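Local coordinates for G-protein alpha subunit Galpha7 (Naegleria fowleri, PDB 6NE6), which probably binds and hydrolyses GTP as a molecular switch, relaying receptor signals as the alpha subunit of a heterotrimeric G protein, at residues V59-T64 against P113-A118; D198-V203 against A239-Y244; D231-K236 against N295-V300. One frame throughout, in Å; residues are numbered along the deposited sequence.

Contact 1 of 3, residues V59-T64 against P113-A118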
# COMPACT_ATOMS: atom_id res chain seq x y z
N VAL A 59 6.50 3.50 -17.01
CA VAL A 59 6.88 2.12 -16.74
C VAL A 59 6.28 1.19 -17.78
O VAL A 59 6.95 0.28 -18.29
CB VAL A 59 6.46 1.71 -15.32
CG1 VAL A 59 6.70 0.20 -15.11
CG2 VAL A 59 7.26 2.51 -14.29
N LEU A 60 5.01 1.42 -18.14
CA LEU A 60 4.38 0.61 -19.18
C LEU A 60 5.08 0.78 -20.52
O LEU A 60 5.28 -0.20 -21.24
CB LEU A 60 2.89 0.96 -19.28
CG LEU A 60 2.08 0.42 -18.09
CD1 LEU A 60 0.71 1.05 -17.99
CD2 LEU A 60 1.96 -1.10 -18.20
N ILE A 61 5.46 2.01 -20.87
CA ILE A 61 6.18 2.22 -22.13
C ILE A 61 7.49 1.45 -22.12
O ILE A 61 7.82 0.75 -23.08
CB ILE A 61 6.42 3.72 -22.37
CG1 ILE A 61 5.10 4.44 -22.63
CG2 ILE A 61 7.38 3.93 -23.56
CD1 ILE A 61 5.19 5.97 -22.47
N GLN A 62 8.26 1.56 -21.04
CA GLN A 62 9.51 0.82 -20.94
C GLN A 62 9.26 -0.68 -21.03
O GLN A 62 10.04 -1.43 -21.63
CB GLN A 62 10.24 1.15 -19.64
CG GLN A 62 10.59 2.61 -19.46
CD GLN A 62 11.11 3.23 -20.73
OE1 GLN A 62 12.07 2.76 -21.34
NE2 GLN A 62 10.46 4.30 -21.16
N ALA A 63 8.16 -1.14 -20.43
CA ALA A 63 7.81 -2.56 -20.45
C ALA A 63 7.57 -3.05 -21.87
O ALA A 63 7.95 -4.18 -22.21
CB ALA A 63 6.59 -2.81 -19.57
N THR A 64 6.92 -2.23 -22.72
CA THR A 64 6.72 -2.68 -24.10
C THR A 64 8.05 -2.85 -24.81
O THR A 64 8.20 -3.72 -25.68
CB THR A 64 5.85 -1.70 -24.92
OG1 THR A 64 6.57 -0.48 -25.19
CG2 THR A 64 4.51 -1.41 -24.25
N PRO A 113 -2.55 -1.32 -27.77
CA PRO A 113 -2.47 -2.76 -27.44
C PRO A 113 -1.14 -3.17 -26.82
O PRO A 113 -1.13 -4.00 -25.90
CB PRO A 113 -2.71 -3.45 -28.79
CG PRO A 113 -2.64 -2.37 -29.83
CD PRO A 113 -3.03 -1.09 -29.14
N ALA A 114 -0.02 -2.60 -27.27
CA ALA A 114 1.26 -2.95 -26.64
C ALA A 114 1.28 -2.59 -25.17
O ALA A 114 1.76 -3.36 -24.33
CB ALA A 114 2.42 -2.27 -27.36
N ILE A 115 0.75 -1.41 -24.83
CA ILE A 115 0.66 -0.97 -23.44
C ILE A 115 -0.20 -1.94 -22.63
O ILE A 115 0.15 -2.32 -21.51
CB ILE A 115 0.09 0.46 -23.39
CG1 ILE A 115 1.10 1.44 -23.98
CG2 ILE A 115 -0.29 0.86 -21.95
CD1 ILE A 115 2.39 1.61 -23.13
N LEU A 116 -1.34 -2.34 -23.19
CA LEU A 116 -2.24 -3.22 -22.45
C LEU A 116 -1.65 -4.63 -22.30
O LEU A 116 -1.92 -5.31 -21.31
CB LEU A 116 -3.62 -3.26 -23.13
CG LEU A 116 -4.42 -1.95 -22.98
CD1 LEU A 116 -5.76 -1.97 -23.73
CD2 LEU A 116 -4.64 -1.60 -21.50
N GLN A 117 -0.84 -5.07 -23.26
CA GLN A 117 -0.14 -6.34 -23.11
C GLN A 117 0.87 -6.26 -21.97
O GLN A 117 1.02 -7.21 -21.19
CB GLN A 117 0.56 -6.71 -24.42
CG GLN A 117 -0.37 -7.22 -25.54
CD GLN A 117 -0.89 -8.64 -25.30
OE1 GLN A 117 -0.29 -9.41 -24.53
NE2 GLN A 117 -2.00 -8.98 -25.94
N ALA A 118 1.57 -5.14 -21.87
CA ALA A 118 2.48 -4.94 -20.75
C ALA A 118 1.71 -4.91 -19.44
O ALA A 118 2.14 -5.49 -18.43
CB ALA A 118 3.28 -3.65 -20.94
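The flat groups in this contact are peptide units, and a methyl group rests on one face of each. I115 CD1 sits over the peptide joining L60 to I61, 3.8 Å from L60 C, and T64 CG2 lies over the peptide joining A114 to I115, 3.4 Å from A114 O. Each helix thus offers a backbone face to an aliphatic branch of the other, a worked example of close packing between two crossing helices. The pair belongs to an all-helical region, consistent with the helical domain that G-protein alpha subunits carry inserted into their GTPase fold. The short axes pass 8.5 Å apart at 95°, so the touching surfaces form a compact patch, not a long seam. Small residues permit the approach: A63 CB meets A118 CB at 3.7 Å. Next to them L60 spreads over the second helix, its CD2 reaching A118 CB at 4.0 Å while its CB lies against CD1 and CG2 of I115 and its CD1 against CG2, the two side chains crossing at about a right angle. I61 starts out away from the second helix, yet its CG1 still meets I115 CD1 at 4.0 Å; its other neighbours include A80 and I83 of helix 74-89. F125 and I127 add further cover beside A63 and L60. With chi1 at 71°, T64 turns its methyl to the partner helix and its hydroxyl back to its own, where OG1 donates to I61 O at 2.7 Å, in the carbonyl plane and on a lone pair.

Contact 2 of 3, residues D198-V203 against A239-Y244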
# COMPACT_ATOMS: atom_id res chain seq x y z
N ASP A 198 1.46 0.32 22.59
CA ASP A 198 0.78 -0.80 23.22
C ASP A 198 0.64 -2.01 22.30
O ASP A 198 0.65 -3.16 22.77
CB ASP A 198 -0.60 -0.36 23.70
CG ASP A 198 -0.52 0.75 24.73
OD1 ASP A 198 -0.75 0.47 25.93
OD2 ASP A 198 -0.18 1.90 24.35
N SER A 199 0.54 -1.78 20.99
CA SER A 199 0.37 -2.86 20.03
C SER A 199 1.03 -2.46 18.72
O SER A 199 1.10 -1.27 18.39
CB SER A 199 -1.12 -3.16 19.81
OG SER A 199 -1.32 -4.19 18.86
N ILE A 200 1.49 -3.46 17.98
CA ILE A 200 2.09 -3.27 16.66
C ILE A 200 1.24 -4.05 15.67
O ILE A 200 0.93 -5.22 15.90
CB ILE A 200 3.54 -3.78 16.63
CG1 ILE A 200 4.44 -2.89 17.48
CG2 ILE A 200 4.04 -3.93 15.17
CD1 ILE A 200 5.79 -3.54 17.79
N LEU A 201 0.88 -3.40 14.56
CA LEU A 201 0.26 -4.06 13.41
C LEU A 201 1.35 -4.18 12.36
O LEU A 201 1.72 -3.18 11.72
CB LEU A 201 -0.93 -3.28 12.87
CG LEU A 201 -2.05 -2.92 13.84
CD1 LEU A 201 -3.25 -2.42 13.06
CD2 LEU A 201 -2.42 -4.13 14.71
N PHE A 202 1.88 -5.39 12.20
CA PHE A 202 2.90 -5.66 11.19
C PHE A 202 2.18 -5.97 9.89
O PHE A 202 1.48 -6.99 9.80
CB PHE A 202 3.80 -6.82 11.62
CG PHE A 202 5.08 -6.87 10.86
CD1 PHE A 202 5.12 -7.34 9.56
CD2 PHE A 202 6.25 -6.40 11.44
CE1 PHE A 202 6.32 -7.36 8.85
CE2 PHE A 202 7.44 -6.42 10.75
CZ PHE A 202 7.47 -6.89 9.44
N VAL A 203 2.31 -5.10 8.90
CA VAL A 203 1.50 -5.21 7.68
C VAL A 203 2.35 -5.77 6.56
O VAL A 203 3.41 -5.21 6.24
CB VAL A 203 0.92 -3.84 7.28
CG1 VAL A 203 -0.01 -4.00 6.07
CG2 VAL A 203 0.19 -3.19 8.46
N ALA A 239 8.87 -5.70 24.92
CA ALA A 239 8.45 -5.33 26.27
C ALA A 239 7.02 -5.78 26.48
O ALA A 239 6.73 -6.98 26.41
CB ALA A 239 8.61 -3.82 26.50
N ASP A 240 6.10 -4.83 26.69
CA ASP A 240 4.70 -5.15 26.96
C ASP A 240 3.82 -5.02 25.71
O ASP A 240 2.59 -5.04 25.83
CB ASP A 240 4.17 -4.24 28.07
CG ASP A 240 4.95 -4.39 29.36
OD1 ASP A 240 4.95 -5.50 29.94
OD2 ASP A 240 5.59 -3.41 29.80
N THR A 241 4.41 -4.90 24.53
CA THR A 241 3.68 -4.60 23.30
C THR A 241 3.13 -5.87 22.67
O THR A 241 3.84 -6.88 22.56
CB THR A 241 4.61 -3.87 22.33
OG1 THR A 241 5.11 -2.68 22.95
CG2 THR A 241 3.90 -3.50 21.03
N LEU A 242 1.86 -5.84 22.24
CA LEU A 242 1.26 -6.95 21.51
C LEU A 242 1.53 -6.80 20.02
O LEU A 242 1.45 -5.69 19.49
CB LEU A 242 -0.26 -6.99 21.73
CG LEU A 242 -0.73 -7.10 23.17
CD1 LEU A 242 -2.25 -6.98 23.19
CD2 LEU A 242 -0.27 -8.42 23.74
N VAL A 243 1.81 -7.90 19.34
CA VAL A 243 2.14 -7.85 17.91
C VAL A 243 1.13 -8.66 17.12
O VAL A 243 0.93 -9.85 17.39
CB VAL A 243 3.57 -8.36 17.65
CG1 VAL A 243 3.94 -8.18 16.20
CG2 VAL A 243 4.57 -7.62 18.56
N TYR A 244 0.51 -8.01 16.13
CA TYR A 244 -0.42 -8.64 15.20
C TYR A 244 0.17 -8.63 13.80
O TYR A 244 0.84 -7.67 13.40
CB TYR A 244 -1.75 -7.89 15.18
CG TYR A 244 -2.47 -7.90 16.50
CD1 TYR A 244 -3.41 -8.89 16.79
CD2 TYR A 244 -2.22 -6.92 17.45
CE1 TYR A 244 -4.07 -8.91 17.99
CE2 TYR A 244 -2.88 -6.94 18.67
CZ TYR A 244 -3.80 -7.94 18.94
OH TYR A 244 -4.46 -7.94 20.15
O HOH W 1 0.17 -3.99 25.42
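Four backbone hydrogen bonds join D198-F202 to L242-Y244 in parallel register. I200 lies at the centre: its N donates to L242 O at 2.7 Å and its O accepts from Y244 N at 2.8 Å, the latter bond almost straight (176° at the hydrogen). F202 N reaches Y244 O at 2.8 Å, and at the other end L242 N binds D198 O over 3.0 Å. There a water donates to both D198 O and D240 O, extending the pairing beyond the strand ends. In the conformer described, one of two for S199, its OG also approaches L242 O from above the carbonyl plane, a less certain second donor.

These are neighbouring strands of a beta-alpha-beta unit, linked through helix 221-235 in the P-loop GTPase fold. On the side bearing S199, L201 and Y244, the tyrosine ring turns its edge to the serine, with CE2 3.2 Å from S199 OG in the ring plane in that same conformer. L201 CD2 meets Y244 CB at 3.8 Å, while Y244 OH extends beyond the strand pair to D321 of helix 308-326. On the face bearing I200 and V243, the I200 side chain meets T241, just before the strand, at about a right angle. T241 directs CG2 away from its own N (OG1 at chi1 -58°), bringing this methyl to 3.6 Å from I200 CG1, as OG1 turns to V197 O. I200 CD1 approaches V243 CG2 more loosely, at 4.3 Å.

Contact 3 of 3, residues D231-K236 against N295-V300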
# COMPACT_ATOMS: atom_id res chain seq x y z
N ASP A 231 13.27 -11.85 10.82
CA ASP A 231 14.28 -11.11 11.57
C ASP A 231 13.65 -10.25 12.64
O ASP A 231 14.13 -10.20 13.78
CB ASP A 231 15.10 -10.24 10.61
CG ASP A 231 16.03 -11.05 9.74
OD1 ASP A 231 16.30 -12.21 10.08
OD2 ASP A 231 16.49 -10.51 8.71
N TYR A 232 12.56 -9.56 12.29
CA TYR A 232 11.90 -8.65 13.22
C TYR A 232 11.28 -9.39 14.39
O TYR A 232 11.51 -9.04 15.55
CB TYR A 232 10.83 -7.88 12.45
CG TYR A 232 10.13 -6.77 13.20
CD1 TYR A 232 10.65 -5.49 13.21
CD2 TYR A 232 8.92 -7.00 13.87
CE1 TYR A 232 10.00 -4.46 13.85
CE2 TYR A 232 8.27 -5.98 14.52
CZ TYR A 232 8.81 -4.72 14.50
OH TYR A 232 8.18 -3.68 15.13
N ILE A 233 10.45 -10.39 14.11
CA ILE A 233 9.65 -11.00 15.17
C ILE A 233 10.51 -11.79 16.15
O ILE A 233 10.13 -11.96 17.31
CB ILE A 233 8.56 -11.90 14.55
CG1 ILE A 233 7.45 -12.20 15.57
CG2 ILE A 233 9.16 -13.21 14.00
CD1 ILE A 233 6.60 -10.97 15.92
N ASN A 234 11.69 -12.24 15.72
CA ASN A 234 12.57 -13.01 16.59
C ASN A 234 13.63 -12.17 17.28
O ASN A 234 14.32 -12.69 18.16
CB ASN A 234 13.23 -14.12 15.77
CG ASN A 234 12.24 -15.18 15.34
OD1 ASN A 234 11.53 -15.75 16.18
ND2 ASN A 234 12.15 -15.44 14.06
N SER A 235 13.79 -10.90 16.92
CA SER A 235 14.87 -10.11 17.52
C SER A 235 14.40 -8.97 18.41
O SER A 235 15.17 -8.56 19.30
CB SER A 235 15.78 -9.53 16.43
OG SER A 235 15.07 -8.60 15.63
N LYS A 236 13.20 -8.44 18.20
CA LYS A 236 12.76 -7.28 18.97
C LYS A 236 12.45 -7.66 20.41
O LYS A 236 11.91 -8.73 20.69
CB LYS A 236 11.51 -6.66 18.35
CG LYS A 236 11.73 -6.11 16.96
CD LYS A 236 12.71 -4.95 17.03
CE LYS A 236 13.62 -4.91 15.82
NZ LYS A 236 14.66 -3.84 15.97
N ASN A 295 6.30 -18.11 18.75
CA ASN A 295 4.87 -17.79 18.81
C ASN A 295 4.63 -16.47 19.54
O ASN A 295 3.82 -16.36 20.47
CB ASN A 295 4.08 -18.93 19.46
CG ASN A 295 4.18 -20.23 18.68
OD1 ASN A 295 4.11 -20.24 17.45
ND2 ASN A 295 4.34 -21.33 19.40
N ARG A 296 5.36 -15.44 19.11
CA ARG A 296 5.22 -14.11 19.68
C ARG A 296 4.02 -13.35 19.11
O ARG A 296 3.54 -12.40 19.75
CB ARG A 296 6.52 -13.33 19.48
CG ARG A 296 7.71 -14.07 20.11
CD ARG A 296 9.03 -13.33 19.95
NE ARG A 296 9.33 -12.46 21.09
CZ ARG A 296 10.22 -11.47 21.06
NH1 ARG A 296 10.91 -11.20 19.95
NH2 ARG A 296 10.41 -10.74 22.16
N LEU A 297 3.52 -13.74 17.94
CA LEU A 297 2.34 -13.08 17.40
C LEU A 297 1.13 -13.31 18.29
O LEU A 297 0.87 -14.43 18.75
CB LEU A 297 2.04 -13.57 15.98
CG LEU A 297 2.99 -13.13 14.88
CD1 LEU A 297 2.68 -13.89 13.59
CD2 LEU A 297 2.88 -11.61 14.67
N ARG A 298 0.38 -12.24 18.52
CA ARG A 298 -0.90 -12.37 19.20
C ARG A 298 -1.93 -13.04 18.29
O ARG A 298 -2.66 -13.95 18.72
CB ARG A 298 -1.37 -11.00 19.65
CG ARG A 298 -2.70 -11.00 20.30
CD ARG A 298 -2.66 -11.72 21.63
NE ARG A 298 -3.97 -11.61 22.25
CZ ARG A 298 -4.27 -12.04 23.47
NH1 ARG A 298 -3.34 -12.62 24.22
NH2 ARG A 298 -5.50 -11.89 23.92
N ASP A 299 -2.01 -12.59 17.04
CA ASP A 299 -2.94 -13.18 16.08
C ASP A 299 -2.51 -12.78 14.67
O ASP A 299 -1.63 -11.94 14.48
CB ASP A 299 -4.38 -12.74 16.40
CG ASP A 299 -5.41 -13.81 16.08
OD1 ASP A 299 -5.11 -14.75 15.30
OD2 ASP A 299 -6.53 -13.70 16.62
N VAL A 300 -3.16 -13.39 13.68
CA VAL A 300 -2.93 -13.09 12.26
C VAL A 300 -4.28 -12.82 11.61
O VAL A 300 -5.22 -13.59 11.83
CB VAL A 300 -2.20 -14.24 11.53
CG1 VAL A 300 -2.08 -13.92 10.06
CG2 VAL A 300 -0.82 -14.50 12.14
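R296 reaches from just before strand 297-302 to the backbone carbonyls of I233 and K236, tying the last part of helix 221-235 to the edge of the sheet in this P-loop GTPase fold. The polar part rests on three hydrogen bonds. NH1 and NH2 of R296 both converge on K236 O, at 2.8 and 2.9 Å, end-on and with the oxygen in the guanidinium plane. NH1 donates again, to I233 O at 2.9 Å, though here it stands above the carbonyl plane. One nitrogen therefore spans two carbonyls near the C-terminal end of a helix, where the helix dipole would probably favour a positive group. Beyond an extended chi2, a bend at chi3 (92°) turns the guanidinium to these oxygens.

Further hydrogen bonds hold each segment. S235 OG donates to D231 O at 2.6 Å, tying S235 back to the residue four positions earlier, and the carboxylate of D292 receives the backbone N-H groups of R296 and L297. N234 faces away from the strand and binds K291 and T293.

The apolar part is carried by I233. The I233 and R296 side chains run past each other in opposite directions, CG1 of I233 4.2 Å from R296 CB. With its CG1 anti to N (chi1 -162°), I233 carries its tip on to the next residue, so that CD1 lies 4.0 Å from L297 CD2.

Contact 1 comes first along the chain and stands apart, its centre about 41 Å from that of contact 2 and about 40 Å from that of contact 3, across the chain's centre. It lies in helices alone, whereas contacts 2 and 3 share the sheet of the GTPase fold. Their centres are about 9 Å apart and their segments alternate in sequence: strand 199-205, helix 221-235, strand 242-248, then edge strand 297-302. They also touch, V243 O lying 2.7 Å from R298 N in a probable hydrogen bond, while the rings of F202 and Y232 meet between sheet and helix. The division is consistent with the two-domain plan of G-protein alpha subunits.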